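Local coordinates for protein gamma-glutamyl phosphate reductase (Thermotoga maritima, PDB 1O20) that probably catalyses the NADPH-dependent reduction of L-glutamyl 5-phosphate to the corresponding semialdehyde, the second step from glutamate toward proline, at residues E181-E184 with S185-E188; E316-P320 with T321-D325. All blocks are in the same frame, centred on the assembly; numbering follows the deposited sequence.

Overall arrangement
Interactions 1 and 2 are local turns, closed by residues three to five apart in one continuous stretch, and both lead into a strand of a parallel sheet. They lie on opposite sides of the chain's centre, with their own centres about 43 Å apart. Interaction 1 brings the chain into strand 187-189, at the edge of a four-stranded sheet; interaction 2 precedes strand 327-333, inside a seven-stranded one. Both are partly buried, but interaction 2 alone includes exposed residues, Asp317 and Pro320, beside the buried Asp318. A hydroxyl on a backbone carbonyl is common to both. Only 316-325 adds a bond between side chains, Tyr323 to Asp318, and has a lysine, Lys272, on the turn's own carbonyls.

Interaction 1: residues E181-E184 with S185-E188; sequences EIPE and SSVE
Pro183 and Ser186 meet through one carbonyl oxygen, Pro183 O, which accepts two hydrogen bonds from the same residue. The backbone bond, Ser186 N to Pro183 O, is 3.0 Å long with an N-H...O angle of 157°, and its donor stands above the carbonyl plane. The hydroxyl bond is shorter, Ser186 OG to Pro183 O at 2.8 Å, and approaches nearer the plane, tilted 21° from it. Ser186 OG can reach back because it sits anti to its own carbonyl carbon (chi1 -66°), beside the backbone N. One residue later the spacing repeats, though the bond from Val187 N to Glu184 O is weak at 3.3 Å. These i to i+3 bonds make a short 3-10 turn, the final step of the crossover from strand 154-157 through helix 163-177 to strand 187-189, in what is probably the Rossmann-like nucleotide-binding domain of the aldehyde dehydrogenase fold. Apolar contacts flank the hydroxyl: Ile182 CG2 and Pro183 CD each lie 3.5 Å from Ser186 OG. Pro183 and Ser185 rest on helix 15-30. Outside the turn, Arg174 of helix 163-177 forms a salt bridge with Glu188 OE2 and a long, weak ion pair with Glu184 OE2.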
ATOM      1  N   GLU A 181     -11.280  25.945   8.972  1.00 19.77           N
ATOM      2  CA  GLU A 181     -10.544  26.851   8.106  1.00 20.97           C
ATOM      3  C   GLU A 181      -9.901  26.103   6.936  1.00 20.01           C
ATOM      4  O   GLU A 181      -9.260  26.701   6.108  1.00 18.31           O
ATOM      5  CB  GLU A 181      -9.444  27.564   8.897  1.00 20.84           C
ATOM      6  CG  GLU A 181      -9.983  28.617   9.860  1.00 26.16           C
ATOM      7  CD  GLU A 181      -8.915  29.204  10.792  1.00 32.31           C
ATOM      8  OE1 GLU A 181      -7.674  29.026  10.532  1.00 33.30           O
ATOM      9  OE2 GLU A 181      -9.339  29.840  11.810  1.00 36.50           O
ATOM     10  N   ILE A 182     -10.010  24.781   6.934  1.00 18.82           N
ATOM     11  CA  ILE A 182      -9.474  23.987   5.832  1.00 18.00           C
ATOM     12  C   ILE A 182     -10.517  24.074   4.742  1.00 17.48           C
ATOM     13  O   ILE A 182     -11.661  23.689   4.986  1.00 16.75           O
ATOM     14  CB  ILE A 182      -9.301  22.505   6.253  1.00 17.69           C
ATOM     15  CG1 ILE A 182      -8.515  22.319   7.551  1.00 19.44           C
ATOM     16  CG2 ILE A 182      -8.716  21.701   5.133  1.00 17.52           C
ATOM     17  CD1 ILE A 182      -7.145  22.750   7.540  1.00 20.70           C
ATOM     18  N   PRO A 183     -10.153  24.543   3.547  1.00 18.43           N
ATOM     19  CA  PRO A 183     -11.131  24.731   2.483  1.00 18.18           C
ATOM     20  C   PRO A 183     -11.771  23.408   2.097  1.00 18.50           C
ATOM     21  O   PRO A 183     -11.163  22.342   2.088  1.00 17.45           O
ATOM     22  CB  PRO A 183     -10.309  25.299   1.333  1.00 18.40           C
ATOM     23  CG  PRO A 183      -9.113  25.863   1.990  1.00 18.89           C
ATOM     24  CD  PRO A 183      -8.806  24.936   3.099  1.00 18.71           C
ATOM     25  N   GLU A 184     -13.032  23.528   1.771  1.00 17.59           N
ATOM     26  CA  GLU A 184     -13.875  22.429   1.360  1.00 18.94           C
ATOM     27  C   GLU A 184     -13.286  21.795   0.092  1.00 16.76           C
ATOM     28  O   GLU A 184     -13.332  20.595  -0.093  1.00 15.15           O
ATOM     29  CB  GLU A 184     -15.242  23.042   1.052  1.00 19.65           C
ATOM     30  CG  GLU A 184     -16.336  22.084   0.950  1.00 24.90           C
ATOM     31  CD  GLU A 184     -17.639  22.769   0.648  1.00 29.84           C
ATOM     32  OE1 GLU A 184     -17.630  23.970   0.272  1.00 34.31           O
ATOM     33  OE2 GLU A 184     -18.649  22.079   0.773  1.00 30.14           O
ATOM     34  N   SER A 185     -12.682  22.633  -0.735  1.00 15.68           N
ATOM     35  CA  SER A 185     -12.064  22.209  -1.994  1.00 16.08           C
ATOM     36  C   SER A 185     -10.692  21.528  -1.803  1.00 14.68           C
ATOM     37  O   SER A 185     -10.006  21.178  -2.771  1.00 16.28           O
ATOM     38  CB  SER A 185     -11.957  23.398  -2.972  1.00 15.95           C
ATOM     39  OG  SER A 185     -11.383  24.515  -2.311  1.00 18.68           O
ATOM     40  N   SER A 186     -10.296  21.318  -0.560  1.00 13.88           N
ATOM     41  CA  SER A 186      -9.197  20.410  -0.237  1.00 13.16           C
ATOM     42  C   SER A 186      -9.491  18.961  -0.653  1.00 12.86           C
ATOM     43  O   SER A 186      -8.588  18.175  -0.820  1.00 10.54           O
ATOM     44  CB  SER A 186      -8.950  20.437   1.268  1.00 13.70           C
ATOM     45  OG  SER A 186      -8.474  21.703   1.674  1.00 15.07           O
ATOM     46  N   VAL A 187     -10.775  18.637  -0.818  1.00 12.99           N
ATOM     47  CA  VAL A 187     -11.200  17.299  -1.235  1.00 13.18           C
ATOM     48  C   VAL A 187     -12.155  17.457  -2.408  1.00 13.18           C
ATOM     49  O   VAL A 187     -13.255  17.935  -2.239  1.00 14.05           O
ATOM     50  CB  VAL A 187     -11.876  16.559  -0.113  1.00 12.72           C
ATOM     51  CG1 VAL A 187     -12.321  15.184  -0.537  1.00 14.37           C
ATOM     52  CG2 VAL A 187     -10.921  16.400   1.061  1.00 14.66           C
ATOM     53  N   GLU A 188     -11.725  17.067  -3.596  1.00 12.69           N
ATOM     54  CA  GLU A 188     -12.573  17.108  -4.759  1.00 12.81           C
ATOM     55  C   GLU A 188     -12.671  15.694  -5.286  1.00 13.41           C
ATOM     56  O   GLU A 188     -11.752  14.907  -5.121  1.00 13.65           O
ATOM     57  CB  GLU A 188     -12.001  18.038  -5.824  1.00 12.28           C
ATOM     58  CG  GLU A 188     -11.932  19.498  -5.423  1.00 12.23           C
ATOM     59  CD  GLU A 188     -13.283  20.216  -5.467  1.00 15.38           C
ATOM     60  OE1 GLU A 188     -14.252  19.733  -6.119  1.00 16.83           O
ATOM     61  OE2 GLU A 188     -13.387  21.261  -4.805  1.00 15.13           O
TER

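Interaction 2: residues E316-P320 with T321-D325; sequences EDDWP and TEYLD
Thr321 grips two successive carbonyls of the preceding turn. Its hydroxyl gives a short bond, Thr321 OG1 to Asp317 O at 2.5 Å, with the donor tilted 25° from the carbonyl plane. A first torsion of -62° holds that oxygen beside the backbone N, and the N itself bonds one residue further on: Thr321 N to Asp318 O is 3.1 Å, met from above the carbonyl plane. Lys272 NZ, from strand 270-276, also donates to Asp318 O, Trp319 O and Thr321 O, tying both halves of the turn to the sheet. This is the loop joining strands 312-313 and 327-333, which flank strand 297-300 in the large parallel sheet of what is probably the catalytic domain of the aldehyde dehydrogenase fold. Glu322 points away, its OE2 accepting from Gly237 N. Tyr323 then folds back: Thr321 O lies 4.1 Å above its ring plane, over the centre, and Asp318 OD1 lies at the ring edge, in plane. Tyr323 OH donates to Asp318 OD1 at 2.7 Å, coming from above the carboxylate, whose plane is 54° from that of the ring. The same OD1 forms a salt bridge with Arg299, while Asp318 OD2 accepts from Thr315 N; together these bonds probably fix the carboxylate's rotation.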
ATOM      1  N   GLU A 316       7.456 -23.161 -16.348  1.00 19.89           N
ATOM      2  CA  GLU A 316       8.237 -21.941 -16.342  1.00 20.72           C
ATOM      3  C   GLU A 316       7.428 -20.723 -15.988  1.00 19.21           C
ATOM      4  O   GLU A 316       7.924 -19.869 -15.285  1.00 20.07           O
ATOM      5  CB  GLU A 316       8.948 -21.732 -17.677  1.00 21.37           C
ATOM      6  CG  GLU A 316      10.451 -21.862 -17.495  1.00 27.84           C
ATOM      7  CD  GLU A 316      11.053 -20.897 -16.449  1.00 34.33           C
ATOM      8  OE1 GLU A 316      10.655 -19.690 -16.346  1.00 38.68           O
ATOM      9  OE2 GLU A 316      11.950 -21.368 -15.697  1.00 40.27           O
ATOM     10  N   ASP A 317       6.189 -20.660 -16.444  1.00 18.71           N
ATOM     11  CA  ASP A 317       5.270 -19.586 -16.058  1.00 19.04           C
ATOM     12  C   ASP A 317       4.946 -19.481 -14.575  1.00 18.09           C
ATOM     13  O   ASP A 317       4.520 -18.426 -14.145  1.00 17.74           O
ATOM     14  CB  ASP A 317       3.940 -19.744 -16.801  1.00 20.16           C
ATOM     15  CG  ASP A 317       4.046 -19.344 -18.283  1.00 24.29           C
ATOM     16  OD1 ASP A 317       5.058 -18.698 -18.665  1.00 29.40           O
ATOM     17  OD2 ASP A 317       3.184 -19.642 -19.128  1.00 30.25           O
ATOM     18  N   ASP A 318       5.070 -20.570 -13.813  1.00 17.40           N
ATOM     19  CA  ASP A 318       4.795 -20.519 -12.381  1.00 17.21           C
ATOM     20  C   ASP A 318       5.727 -19.566 -11.626  1.00 16.79           C
ATOM     21  O   ASP A 318       5.272 -18.851 -10.734  1.00 16.08           O
ATOM     22  CB  ASP A 318       4.842 -21.898 -11.720  1.00 17.39           C
ATOM     23  CG  ASP A 318       3.613 -22.745 -12.029  1.00 17.26           C
ATOM     24  OD1 ASP A 318       2.469 -22.341 -11.689  1.00 14.79           O
ATOM     25  OD2 ASP A 318       3.710 -23.817 -12.632  1.00 17.42           O
ATOM     26  N   TRP A 319       7.018 -19.566 -11.973  1.00 16.74           N
ATOM     27  CA  TRP A 319       8.017 -18.889 -11.165  1.00 17.14           C
ATOM     28  C   TRP A 319       7.777 -17.368 -11.018  1.00 17.55           C
ATOM     29  O   TRP A 319       7.895 -16.858  -9.893  1.00 16.26           O
ATOM     30  CB  TRP A 319       9.460 -19.250 -11.599  1.00 17.04           C
ATOM     31  CG  TRP A 319       9.630 -20.728 -11.625  1.00 18.44           C
ATOM     32  CD1 TRP A 319       9.857 -21.513 -12.725  1.00 19.27           C
ATOM     33  CD2 TRP A 319       9.445 -21.631 -10.527  1.00 19.76           C
ATOM     34  NE1 TRP A 319       9.840 -22.844 -12.379  1.00 19.18           N
ATOM     35  CE2 TRP A 319       9.604 -22.953 -11.037  1.00 18.72           C
ATOM     36  CE3 TRP A 319       9.171 -21.465  -9.164  1.00 16.97           C
ATOM     37  CZ2 TRP A 319       9.520 -24.084 -10.232  1.00 18.24           C
ATOM     38  CZ3 TRP A 319       9.070 -22.603  -8.358  1.00 17.84           C
ATOM     39  CH2 TRP A 319       9.237 -23.893  -8.896  1.00 15.47           C
ATOM     40  N   PRO A 320       7.400 -16.665 -12.091  1.00 18.46           N
ATOM     41  CA  PRO A 320       7.005 -15.240 -11.976  1.00 19.55           C
ATOM     42  C   PRO A 320       5.578 -14.928 -11.488  1.00 20.73           C
ATOM     43  O   PRO A 320       5.294 -13.774 -11.148  1.00 21.86           O
ATOM     44  CB  PRO A 320       7.194 -14.697 -13.390  1.00 19.18           C
ATOM     45  CG  PRO A 320       7.182 -15.855 -14.279  1.00 19.73           C
ATOM     46  CD  PRO A 320       7.466 -17.097 -13.494  1.00 18.50           C
ATOM     47  N   THR A 321       4.697 -15.918 -11.438  1.00 20.34           N
ATOM     48  CA  THR A 321       3.282 -15.651 -11.229  1.00 20.69           C
ATOM     49  C   THR A 321       2.926 -15.474  -9.763  1.00 20.40           C
ATOM     50  O   THR A 321       3.236 -16.340  -8.951  1.00 20.59           O
ATOM     51  CB  THR A 321       2.473 -16.815 -11.796  1.00 21.01           C
ATOM     52  OG1 THR A 321       2.710 -16.906 -13.193  1.00 21.88           O
ATOM     53  CG2 THR A 321       0.951 -16.556 -11.676  1.00 22.18           C
ATOM     54  N   GLU A 322       2.286 -14.346  -9.433  1.00 20.58           N
ATOM     55  CA  GLU A 322       1.636 -14.154  -8.134  1.00 21.14           C
ATOM     56  C   GLU A 322       0.231 -14.739  -8.219  1.00 20.43           C
ATOM     57  O   GLU A 322      -0.592 -14.277  -8.988  1.00 19.86           O
ATOM     58  CB  GLU A 322       1.561 -12.665  -7.775  1.00 21.63           C
ATOM     59  CG  GLU A 322       0.945 -12.408  -6.404  1.00 24.79           C
ATOM     60  CD  GLU A 322       0.713 -10.938  -6.112  1.00 26.61           C
ATOM     61  OE1 GLU A 322       0.146 -10.264  -6.976  1.00 30.37           O
ATOM     62  OE2 GLU A 322       1.070 -10.458  -5.007  1.00 28.66           O
ATOM     63  N   TYR A 323      -0.030 -15.781  -7.445  1.00 20.91           N
ATOM     64  CA  TYR A 323      -1.305 -16.480  -7.518  1.00 20.63           C
ATOM     65  C   TYR A 323      -2.459 -15.710  -6.843  1.00 21.10           C
ATOM     66  O   TYR A 323      -3.572 -15.778  -7.325  1.00 21.40           O
ATOM     67  CB  TYR A 323      -1.180 -17.880  -6.902  1.00 20.47           C
ATOM     68  CG  TYR A 323      -0.108 -18.756  -7.526  1.00 18.76           C
ATOM     69  CD1 TYR A 323      -0.193 -19.160  -8.849  1.00 17.07           C
ATOM     70  CD2 TYR A 323       0.990 -19.179  -6.793  1.00 16.74           C
ATOM     71  CE1 TYR A 323       0.759 -19.984  -9.400  1.00 16.83           C
ATOM     72  CE2 TYR A 323       1.945 -19.992  -7.354  1.00 14.84           C
ATOM     73  CZ  TYR A 323       1.833 -20.390  -8.650  1.00 15.19           C
ATOM     74  OH  TYR A 323       2.789 -21.220  -9.234  1.00 13.38           O
ATOM     75  N   LEU A 324      -2.202 -15.016  -5.732  1.00 21.48           N
ATOM     76  CA  LEU A 324      -3.266 -14.388  -4.918  1.00 22.17           C
ATOM     77  C   LEU A 324      -4.396 -15.420  -4.631  1.00 21.96           C
ATOM     78  O   LEU A 324      -5.579 -15.151  -4.813  1.00 21.77           O
ATOM     79  CB  LEU A 324      -3.855 -13.181  -5.645  1.00 23.56           C
ATOM     80  CG  LEU A 324      -3.446 -11.725  -5.263  1.00 26.55           C
ATOM     81  CD1 LEU A 324      -2.154 -11.599  -4.455  1.00 26.49           C
ATOM     82  CD2 LEU A 324      -3.477 -10.807  -6.488  1.00 27.10           C
ATOM     83  N   ASP A 325      -3.994 -16.614  -4.229  1.00 21.07           N
ATOM     84  CA  ASP A 325      -4.922 -17.733  -4.027  1.00 20.44           C
ATOM     85  C   ASP A 325      -4.160 -18.784  -3.253  1.00 20.21           C
ATOM     86  O   ASP A 325      -2.936 -18.658  -3.052  1.00 19.82           O
ATOM     87  CB  ASP A 325      -5.337 -18.265  -5.400  1.00 20.18           C
ATOM     88  CG  ASP A 325      -6.654 -19.006  -5.390  1.00 21.08           C
ATOM     89  OD1 ASP A 325      -7.209 -19.333  -4.302  1.00 16.80           O
ATOM     90  OD2 ASP A 325      -7.178 -19.332  -6.467  1.00 23.85           O
TER